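Local coordinates for translation initiation factor eif-2b-like protein (Chaetomium thermophilum, PDB 4ZEO), which is a subunit of the eIF2B complex, the guanine nucleotide exchange factor for eIF2, and probably takes part in translation initiation, at residues A[173-178]-A[391-396]. Numbering follows the deposited sequence.
Sequences DSISRL and LCETIN
Ser174 and Asn396 mark the nearest approach of the two backbones, their CA atoms 7.6 Å apart, where the first turn of helix 174-191 faces the short 3-10 turn 394-396 that follows strand 387-391. No backbone bond joins them, and side chains span the interval. The helix begins at Asp173, its N-cap, whose OD2 accepts from Ser176 N at 3.2 Å while OD1 takes the Ser176 hydroxyl. Ser174 OG lies 3.0 Å from Asn396 OD1, a possible hydrogen bond that is not settled, since another acceptor competes for the serine proton.

Beside this polar pair, Ile175 drives its CD1 branch crosswise against the Asn396 amide, 3.5 Å from ND2. The contact illustrates how the helical N-terminal part of an eIF2B alpha/beta/delta-family regulatory subunit is joined to its Rossmann-like part: the loop leaving strand 387-391, next to the outermost strand 436-438 of the parallel sheet, carries Glu393 to the helix start. With CG beside the backbone N (chi1 -60°) and a bend at chi2 (88°), the Glu393 carboxylate turns a face to Ile175, whose CG1 lies over it, 3.6 Å from OE2, and OE2 forms a salt bridge to Arg293 of helix 293-304. Replacing Glu393 with an alanine would probably leave Arg293 without this buried counter-charge and open a gap beside Ile175. On the other flank Leu178, its CG set trans to the backbone N (chi1 173°), brings CD2 to 3.7 Å from Ile395 CG1, while Ile395 CG2 touches Ile175 CD1 at 3.9 Å. Helix 224-239 closes over this apolar patch, with Ala225 touching both Leu178 and Asn396.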
# COMPACT_ATOMS: atom_id res chain seq x y z
N ASP A 173 -0.57 -6.65 3.01
CA ASP A 173 -0.61 -5.22 2.77
C ASP A 173 -1.60 -4.83 1.67
O ASP A 173 -1.95 -5.64 0.81
CB ASP A 173 0.78 -4.69 2.46
CG ASP A 173 1.37 -5.30 1.23
OD1 ASP A 173 1.48 -6.55 1.20
OD2 ASP A 173 1.71 -4.54 0.31
N SER A 174 -2.06 -3.59 1.73
CA SER A 174 -3.07 -3.06 0.83
C SER A 174 -2.61 -3.05 -0.63
O SER A 174 -3.42 -3.27 -1.53
CB SER A 174 -3.48 -1.65 1.26
OG SER A 174 -2.34 -0.82 1.37
N ILE A 175 -1.34 -2.76 -0.86
CA ILE A 175 -0.80 -2.72 -2.21
C ILE A 175 -0.72 -4.11 -2.85
O ILE A 175 -1.11 -4.26 -4.01
CB ILE A 175 0.57 -2.02 -2.21
CG1 ILE A 175 0.34 -0.56 -1.88
CG2 ILE A 175 1.24 -2.09 -3.55
CD1 ILE A 175 -0.69 0.09 -2.77
N SER A 176 -0.27 -5.11 -2.09
CA SER A 176 -0.23 -6.50 -2.57
C SER A 176 -1.64 -6.98 -2.84
O SER A 176 -1.91 -7.67 -3.82
CB SER A 176 0.38 -7.45 -1.54
OG SER A 176 1.76 -7.26 -1.39
N ARG A 177 -2.54 -6.61 -1.94
CA ARG A 177 -3.92 -7.01 -2.10
C ARG A 177 -4.48 -6.38 -3.38
O ARG A 177 -5.12 -7.07 -4.17
CB ARG A 177 -4.74 -6.60 -0.87
CG ARG A 177 -4.45 -7.44 0.36
CD ARG A 177 -5.12 -6.82 1.58
NE ARG A 177 -6.57 -6.92 1.46
CZ ARG A 177 -7.45 -6.30 2.24
NH1 ARG A 177 -7.03 -5.50 3.22
NH2 ARG A 177 -8.75 -6.47 2.03
N LEU A 178 -4.17 -5.10 -3.60
CA LEU A 178 -4.70 -4.40 -4.77
C LEU A 178 -4.20 -5.02 -6.09
O LEU A 178 -4.99 -5.28 -7.00
CB LEU A 178 -4.34 -2.90 -4.71
CG LEU A 178 -4.69 -2.07 -5.96
CD1 LEU A 178 -6.17 -2.11 -6.27
CD2 LEU A 178 -4.22 -0.64 -5.84
N LEU A 391 5.60 7.59 3.96
CA LEU A 391 5.68 7.17 2.55
C LEU A 391 4.43 6.38 2.17
O LEU A 391 4.10 5.38 2.82
CB LEU A 391 6.91 6.31 2.31
CG LEU A 391 8.24 6.85 2.85
CD1 LEU A 391 9.38 5.84 2.63
CD2 LEU A 391 8.56 8.19 2.19
N CYS A 392 3.72 6.85 1.15
CA CYS A 392 2.47 6.20 0.80
C CYS A 392 2.01 6.50 -0.65
O CYS A 392 2.10 7.64 -1.11
CB CYS A 392 1.40 6.64 1.82
SG CYS A 392 -0.16 5.77 1.79
N GLU A 393 1.46 5.50 -1.31
CA GLU A 393 0.94 5.65 -2.67
C GLU A 393 -0.38 6.40 -2.59
O GLU A 393 -1.14 6.22 -1.65
CB GLU A 393 0.76 4.28 -3.35
CG GLU A 393 2.04 3.46 -3.46
CD GLU A 393 2.33 2.56 -2.23
OE1 GLU A 393 1.77 2.78 -1.12
OE2 GLU A 393 3.13 1.61 -2.39
N THR A 394 -0.68 7.19 -3.62
CA THR A 394 -1.89 8.01 -3.63
C THR A 394 -3.15 7.15 -3.58
O THR A 394 -4.16 7.58 -3.04
CB THR A 394 -1.97 8.92 -4.88
OG1 THR A 394 -1.95 8.13 -6.07
CG2 THR A 394 -0.84 9.88 -4.91
N ILE A 395 -3.07 5.95 -4.14
CA ILE A 395 -4.21 5.02 -4.23
C ILE A 395 -4.69 4.56 -2.82
O ILE A 395 -5.82 4.11 -2.65
CB ILE A 395 -3.85 3.77 -5.12
CG1 ILE A 395 -5.08 2.98 -5.56
CG2 ILE A 395 -2.87 2.83 -4.40
CD1 ILE A 395 -5.81 3.54 -6.72
N ASN A 396 -3.82 4.71 -1.83
CA ASN A 396 -4.12 4.39 -0.44
C ASN A 396 -4.86 5.53 0.30
O ASN A 396 -5.30 5.34 1.42
CB ASN A 396 -2.82 4.04 0.31
CG ASN A 396 -2.25 2.67 -0.09
OD1 ASN A 396 -2.97 1.69 -0.19
ND2 ASN A 396 -0.95 2.62 -0.33